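Local coordinates for exosome complex component Rrp42 (Methanothermobacter thermautotrophicus, PDB 2WNR), which probably serves as a non-catalytic subunit of the RNA-degrading archaeal exosome and helps to structure the Rrp41 active site, at residues K65-P71 with S132-F138; L126-E130 with V172-V177. One frame throughout, in Å; residues are numbered along the deposited sequence.

Followed from the N terminus, the chain first lays down 65-71, the end of strand 58-69 and the two residues after it, then runs through strand 80-87 and helix 102-117 to 126-130. A short turn leads to 132-138, and contact 1 closes there by pairing with 65-71, across 60 intervening residues. Helix 150-164 follows, and the turn between strands 166-173 and 176-180, residues 172-177, packs back on 126-130 as contact 2, closing a loop of 41 residues. The segments alternate, so the two closures cross. K133 joins them, its backbone probably hydrogen-bonded to I128 and its side chain packed on V177. Contact 1 joins two strands of the mixed sheet; contact 2 brings that sheet against the hairpin.

Contact 1. Residues K65-P71 with S132-F138; sequences KPQIGEP and SKVWMLF
I68 lies over one face of the W135 indole: its CG1 is 3.7 Å from the centroid of the six-membered ring and 15° off the ring normal, a CH-pi contact. Its CD1 continues over CH2 and CZ2, while P66 CB meets the same ring obliquely, 3.7 Å from W135 CE3. The W135 side chain has CG anti to its carbonyl carbon (chi1 -85°), which brings the indole back toward strand 65-69. With an alanine here, P66 and I68 would probably lose the ring they share, and a gap is likely to open beside I167, P168 and A170. Across the sheet, the extended Q67 chain carries OE1 to 3.2 Å from F138 CE2, and M136 CE reaches 3.5 Å from G69 N; a CB on residue 69 would clash with that methyl, which glycine accommodates. P71 CB packs on V134 CG1 at 4.0 Å.

Backbone pairing sets these positions. K65 and F138 exchange two hydrogen bonds, as do G69 and V134. The end of K65 leads away; its NZ is hydrogen-bonded to the backbone of another protein's chain and salt-bridged to E48. Strand directions 150° apart mark antiparallel pairing within the mixed sheet of an RNase PH-family domain.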
loop_
_atom_site.group_PDB
_atom_site.type_symbol
_atom_site.label_atom_id
_atom_site.label_comp_id
_atom_site.label_asym_id
_atom_site.label_seq_id
_atom_site.Cartn_x
_atom_site.Cartn_y
_atom_site.Cartn_z
ATOM N N LYS A 65 -7.513 -23.711 -0.556
ATOM C CA LYS A 65 -8.837 -23.104 -0.682
ATOM C C LYS A 65 -9.177 -22.860 -2.145
ATOM O O LYS A 65 -8.643 -21.936 -2.755
ATOM C CB LYS A 65 -8.913 -21.787 0.105
ATOM C CG LYS A 65 -8.770 -21.928 1.625
ATOM C CD LYS A 65 -9.927 -22.702 2.259
ATOM C CE LYS A 65 -11.204 -21.875 2.348
ATOM N NZ LYS A 65 -12.281 -22.625 3.066
ATOM N N PRO A 66 -10.058 -23.704 -2.713
ATOM C CA PRO A 66 -10.497 -23.607 -4.097
ATOM C C PRO A 66 -11.506 -22.487 -4.292
ATOM O O PRO A 66 -12.337 -22.225 -3.421
ATOM C CB PRO A 66 -11.182 -24.944 -4.327
ATOM C CG PRO A 66 -11.700 -25.308 -2.999
ATOM C CD PRO A 66 -10.639 -24.881 -2.052
ATOM N N GLN A 67 -11.434 -21.846 -5.445
ATOM C CA GLN A 67 -12.282 -20.710 -5.738
ATOM C C GLN A 67 -12.467 -20.604 -7.247
ATOM O O GLN A 67 -11.623 -21.069 -8.024
ATOM C CB GLN A 67 -11.623 -19.453 -5.195
ATOM C CG GLN A 67 -12.532 -18.256 -5.055
ATOM C CD GLN A 67 -11.789 -17.069 -4.506
ATOM O OE1 GLN A 67 -11.082 -17.180 -3.501
ATOM N NE2 GLN A 67 -11.930 -15.925 -5.166
ATOM N N ILE A 68 -13.571 -20.000 -7.666
ATOM C CA ILE A 68 -13.870 -19.900 -9.090
ATOM C C ILE A 68 -13.631 -18.490 -9.617
ATOM O O ILE A 68 -14.103 -17.513 -9.021
ATOM C CB ILE A 68 -15.307 -20.360 -9.391
ATOM C CG1 ILE A 68 -15.419 -21.867 -9.151
ATOM C CG2 ILE A 68 -15.700 -20.008 -10.829
ATOM C CD1 ILE A 68 -16.829 -22.425 -9.232
ATOM N N GLY A 69 -12.901 -18.390 -10.729
ATOM C CA GLY A 69 -12.706 -17.107 -11.407
ATOM C C GLY A 69 -12.154 -17.178 -12.815
ATOM O O GLY A 69 -12.094 -18.255 -13.421
ATOM N N GLU A 70 -11.773 -16.011 -13.338
ATOM C CA GLU A 70 -11.135 -15.870 -14.655
ATOM C C GLU A 70 -9.771 -16.564 -14.716
ATOM O O GLU A 70 -8.948 -16.398 -13.802
ATOM C CB GLU A 70 -10.943 -14.387 -15.012
ATOM C CG GLU A 70 -12.190 -13.641 -15.487
ATOM C CD GLU A 70 -11.974 -12.126 -15.583
ATOM O OE1 GLU A 70 -11.328 -11.536 -14.675
ATOM O OE2 GLU A 70 -12.472 -11.522 -16.560
ATOM N N PRO A 71 -9.540 -17.364 -15.779
ATOM C CA PRO A 71 -8.207 -17.838 -16.150
ATOM C C PRO A 71 -7.383 -16.726 -16.801
ATOM O O PRO A 71 -7.949 -15.719 -17.248
ATOM C CB PRO A 71 -8.504 -18.932 -17.182
ATOM C CG PRO A 71 -9.836 -18.561 -17.754
ATOM C CD PRO A 71 -10.586 -18.046 -16.561
ATOM N N SER A 132 -12.850 -18.112 -19.210
ATOM C CA SER A 132 -13.886 -17.453 -18.405
ATOM C C SER A 132 -13.960 -17.947 -16.954
ATOM O O SER A 132 -13.799 -17.150 -16.029
ATOM C CB SER A 132 -15.259 -17.592 -19.077
ATOM O OG SER A 132 -16.228 -16.783 -18.434
ATOM N N LYS A 133 -14.231 -19.243 -16.759
ATOM C CA LYS A 133 -14.400 -19.818 -15.413
ATOM C C LYS A 133 -13.524 -21.048 -15.196
ATOM O O LYS A 133 -13.619 -22.024 -15.937
ATOM C CB LYS A 133 -15.867 -20.180 -15.147
ATOM C CG LYS A 133 -16.837 -19.003 -15.149
ATOM C CD LYS A 133 -17.025 -18.435 -13.761
ATOM C CE LYS A 133 -18.173 -17.451 -13.697
ATOM N NZ LYS A 133 -17.810 -16.152 -14.321
ATOM N N VAL A 134 -12.659 -20.983 -14.189
ATOM C CA VAL A 134 -11.846 -22.132 -13.790
ATOM C C VAL A 134 -11.653 -22.183 -12.272
ATOM O O VAL A 134 -11.909 -21.207 -11.571
ATOM C CB VAL A 134 -10.434 -22.183 -14.476
ATOM C CG1 VAL A 134 -10.516 -22.161 -16.004
ATOM C CG2 VAL A 134 -9.444 -21.166 -13.895
ATOM N N TRP A 135 -11.184 -23.322 -11.775
ATOM C CA TRP A 135 -10.878 -23.475 -10.362
ATOM C C TRP A 135 -9.543 -22.819 -10.012
ATOM O O TRP A 135 -8.518 -23.093 -10.636
ATOM C CB TRP A 135 -10.868 -24.951 -9.954
ATOM C CG TRP A 135 -12.216 -25.515 -9.605
ATOM C CD1 TRP A 135 -12.869 -26.522 -10.250
ATOM C CD2 TRP A 135 -13.065 -25.117 -8.520
ATOM N NE1 TRP A 135 -14.072 -26.776 -9.641
ATOM C CE2 TRP A 135 -14.219 -25.931 -8.575
ATOM C CE3 TRP A 135 -12.961 -24.155 -7.502
ATOM C CZ2 TRP A 135 -15.269 -25.813 -7.659
ATOM C CZ3 TRP A 135 -14.011 -24.034 -6.588
ATOM C CH2 TRP A 135 -15.151 -24.861 -6.679
ATOM N N MET A 136 -9.566 -21.948 -9.014
ATOM C CA MET A 136 -8.340 -21.332 -8.523
ATOM C C MET A 136 -7.987 -21.920 -7.167
ATOM O O MET A 136 -8.759 -21.806 -6.205
ATOM C CB MET A 136 -8.503 -19.822 -8.406
ATOM C CG MET A 136 -8.744 -19.128 -9.730
ATOM S SD MET A 136 -8.838 -17.338 -9.573
ATOM C CE MET A 136 -10.357 -17.126 -8.626
ATOM N N LEU A 137 -6.829 -22.565 -7.107
ATOM C CA LEU A 137 -6.355 -23.197 -5.880
ATOM C C LEU A 137 -5.430 -22.267 -5.118
ATOM O O LEU A 137 -4.296 -22.052 -5.541
ATOM C CB LEU A 137 -5.608 -24.486 -6.217
ATOM C CG LEU A 137 -6.304 -25.843 -6.274
ATOM C CD1 LEU A 137 -7.752 -25.789 -6.728
ATOM C CD2 LEU A 137 -5.488 -26.759 -7.173
ATOM N N PHE A 138 -5.912 -21.710 -4.010
ATOM C CA PHE A 138 -5.053 -20.900 -3.133
ATOM C C PHE A 138 -4.299 -21.801 -2.172
ATOM O O PHE A 138 -4.861 -22.315 -1.211
ATOM C CB PHE A 138 -5.859 -19.865 -2.345
ATOM C CG PHE A 138 -6.364 -18.721 -3.177
ATOM C CD1 PHE A 138 -5.596 -17.571 -3.337
ATOM C CD2 PHE A 138 -7.608 -18.784 -3.800
ATOM C CE1 PHE A 138 -6.062 -16.496 -4.114
ATOM C CE2 PHE A 138 -8.075 -17.719 -4.565
ATOM C CZ PHE A 138 -7.291 -16.573 -4.719
#

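Contact 2. Residues L126-E130 with V172-V177; sequences LCIIE and VEDGEV
I128 and I129 supply the whole apolar side of 126-130 that meets 172-177. The closer packing centres on I128 CG2, which sits 3.8 Å from V172 CG2 and equally 3.8 Å from V177 CG2, with V177 CG1 also near. One methyl thus bridges the two strands of the hairpin. It is placed there by chi1 of -75°, which sets CG2 anti to the backbone N and points it at the valines. The side chains of I128 and V177 cross at about a right angle, whereas I128 meets V172 at a slant.

The I129 end is the more open one, since its partners V172 and G175 are solvent-exposed and its carbon-carbon contacts are longer. I129 CD1, at the end of an extended chain, lies 4.0 Å from V172 CG1. The same I129 CD1 comes within 3.5 Å of G175 O. The interface buries just 212 Å² in all, evidence of a shallow surface contact. G175 belongs to the turn between the strands and has a positive phi (134°) at which a side chain would press on the preceding carbonyl oxygen.

Behind the isoleucines, I128 also rests on W135, and with I129 it forms a classic beta bulge opposite K133. Backbone bonds from L126 to W135 and, probably, from I128 to K133 pair strand 127-129 antiparallel with strand 133-145; the hairpin of strands 166-173 and 176-180 packs against it, V177 reaching K133.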
loop_
_atom_site.group_PDB
_atom_site.type_symbol
_atom_site.label_atom_id
_atom_site.label_comp_id
_atom_site.label_asym_id
_atom_site.label_seq_id
_atom_site.Cartn_x
_atom_site.Cartn_y
_atom_site.Cartn_z
ATOM N N LEU A 126 -9.057 -28.590 -14.256
ATOM C CA LEU A 126 -9.626 -27.589 -13.359
ATOM C C LEU A 126 -10.398 -26.522 -14.135
ATOM O O LEU A 126 -11.097 -25.685 -13.543
ATOM C CB LEU A 126 -8.535 -26.958 -12.499
ATOM C CG LEU A 126 -7.799 -27.929 -11.570
ATOM C CD1 LEU A 126 -6.860 -27.164 -10.644
ATOM C CD2 LEU A 126 -8.776 -28.769 -10.755
ATOM N N CYS A 127 -10.263 -26.556 -15.459
ATOM C CA CYS A 127 -11.090 -25.746 -16.337
ATOM C C CYS A 127 -12.569 -25.973 -16.019
ATOM O O CYS A 127 -12.956 -27.082 -15.643
ATOM C CB CYS A 127 -10.834 -26.129 -17.799
ATOM S SG CYS A 127 -11.100 -24.783 -18.963
ATOM N N ILE A 128 -13.382 -24.925 -16.132
ATOM C CA ILE A 128 -14.837 -25.100 -16.162
ATOM C C ILE A 128 -15.371 -24.630 -17.518
ATOM O O ILE A 128 -15.812 -25.447 -18.310
ATOM C CB ILE A 128 -15.574 -24.431 -14.971
ATOM C CG1 ILE A 128 -15.373 -25.245 -13.691
ATOM C CG2 ILE A 128 -17.067 -24.302 -15.253
ATOM C CD1 ILE A 128 -14.467 -24.586 -12.686
ATOM N N ILE A 129 -15.314 -23.322 -17.774
ATOM C CA ILE A 129 -15.518 -22.787 -19.117
ATOM C C ILE A 129 -14.247 -22.100 -19.615
ATOM O O ILE A 129 -13.837 -21.065 -19.077
ATOM C CB ILE A 129 -16.707 -21.813 -19.197
ATOM C CG1 ILE A 129 -18.003 -22.521 -18.779
ATOM C CG2 ILE A 129 -16.819 -21.246 -20.619
ATOM C CD1 ILE A 129 -19.193 -21.596 -18.527
ATOM N N GLU A 130 -13.640 -22.700 -20.638
ATOM C CA GLU A 130 -12.448 -22.176 -21.310
ATOM C C GLU A 130 -12.532 -20.659 -21.542
ATOM O O GLU A 130 -13.460 -20.166 -22.205
ATOM C CB GLU A 130 -12.273 -22.902 -22.645
ATOM C CG GLU A 130 -10.855 -23.012 -23.214
ATOM C CD GLU A 130 -10.840 -23.815 -24.540
ATOM O OE1 GLU A 130 -9.796 -23.829 -25.238
ATOM O OE2 GLU A 130 -11.877 -24.433 -24.888
ATOM N N VAL A 172 -21.591 -27.572 -15.743
ATOM C CA VAL A 172 -21.960 -26.462 -16.618
ATOM C C VAL A 172 -23.376 -26.657 -17.134
ATOM O O VAL A 172 -23.687 -27.659 -17.795
ATOM C CB VAL A 172 -20.988 -26.288 -17.809
ATOM C CG1 VAL A 172 -21.258 -24.969 -18.529
ATOM C CG2 VAL A 172 -19.537 -26.348 -17.333
ATOM N N GLU A 173 -24.214 -25.666 -16.840
ATOM C CA GLU A 173 -25.627 -25.680 -17.190
ATOM C C GLU A 173 -26.067 -24.258 -17.523
ATOM O O GLU A 173 -25.727 -23.312 -16.797
ATOM C CB GLU A 173 -26.429 -26.201 -16.005
ATOM C CG GLU A 173 -27.613 -27.044 -16.376
ATOM C CD GLU A 173 -28.670 -27.048 -15.296
ATOM O OE1 GLU A 173 -29.224 -25.965 -15.015
ATOM O OE2 GLU A 173 -28.955 -28.131 -14.739
ATOM N N ASP A 174 -26.811 -24.118 -18.620
ATOM C CA ASP A 174 -27.291 -22.823 -19.142
ATOM C C ASP A 174 -26.197 -21.834 -19.580
ATOM O O ASP A 174 -26.420 -21.033 -20.486
ATOM C CB ASP A 174 -28.287 -22.147 -18.177
ATOM C CG ASP A 174 -29.737 -22.168 -18.694
ATOM O OD1 ASP A 174 -30.559 -21.384 -18.166
ATOM O OD2 ASP A 174 -30.065 -22.952 -19.619
ATOM N N GLY A 175 -25.028 -21.894 -18.948
ATOM C CA GLY A 175 -23.960 -20.935 -19.198
ATOM C C GLY A 175 -23.366 -20.429 -17.895
ATOM O O GLY A 175 -22.228 -19.942 -17.861
ATOM N N GLU A 176 -24.142 -20.541 -16.818
ATOM C CA GLU A 176 -23.648 -20.232 -15.475
ATOM C C GLU A 176 -22.927 -21.450 -14.883
ATOM O O GLU A 176 -23.019 -22.560 -15.423
ATOM C CB GLU A 176 -24.791 -19.764 -14.561
ATOM C CG GLU A 176 -25.563 -18.547 -15.085
ATOM C CD GLU A 176 -26.103 -17.666 -13.971
ATOM O OE1 GLU A 176 -25.286 -17.144 -13.168
ATOM O OE2 GLU A 176 -27.340 -17.482 -13.908
ATOM N N VAL A 177 -22.205 -21.238 -13.783
ATOM C CA VAL A 177 -21.432 -22.316 -13.162
ATOM C C VAL A 177 -22.116 -22.872 -11.915
ATOM O O VAL A 177 -22.093 -22.264 -10.835
ATOM C CB VAL A 177 -19.971 -21.896 -12.873
ATOM C CG1 VAL A 177 -19.178 -23.047 -12.266
ATOM C CG2 VAL A 177 -19.312 -21.431 -14.150
#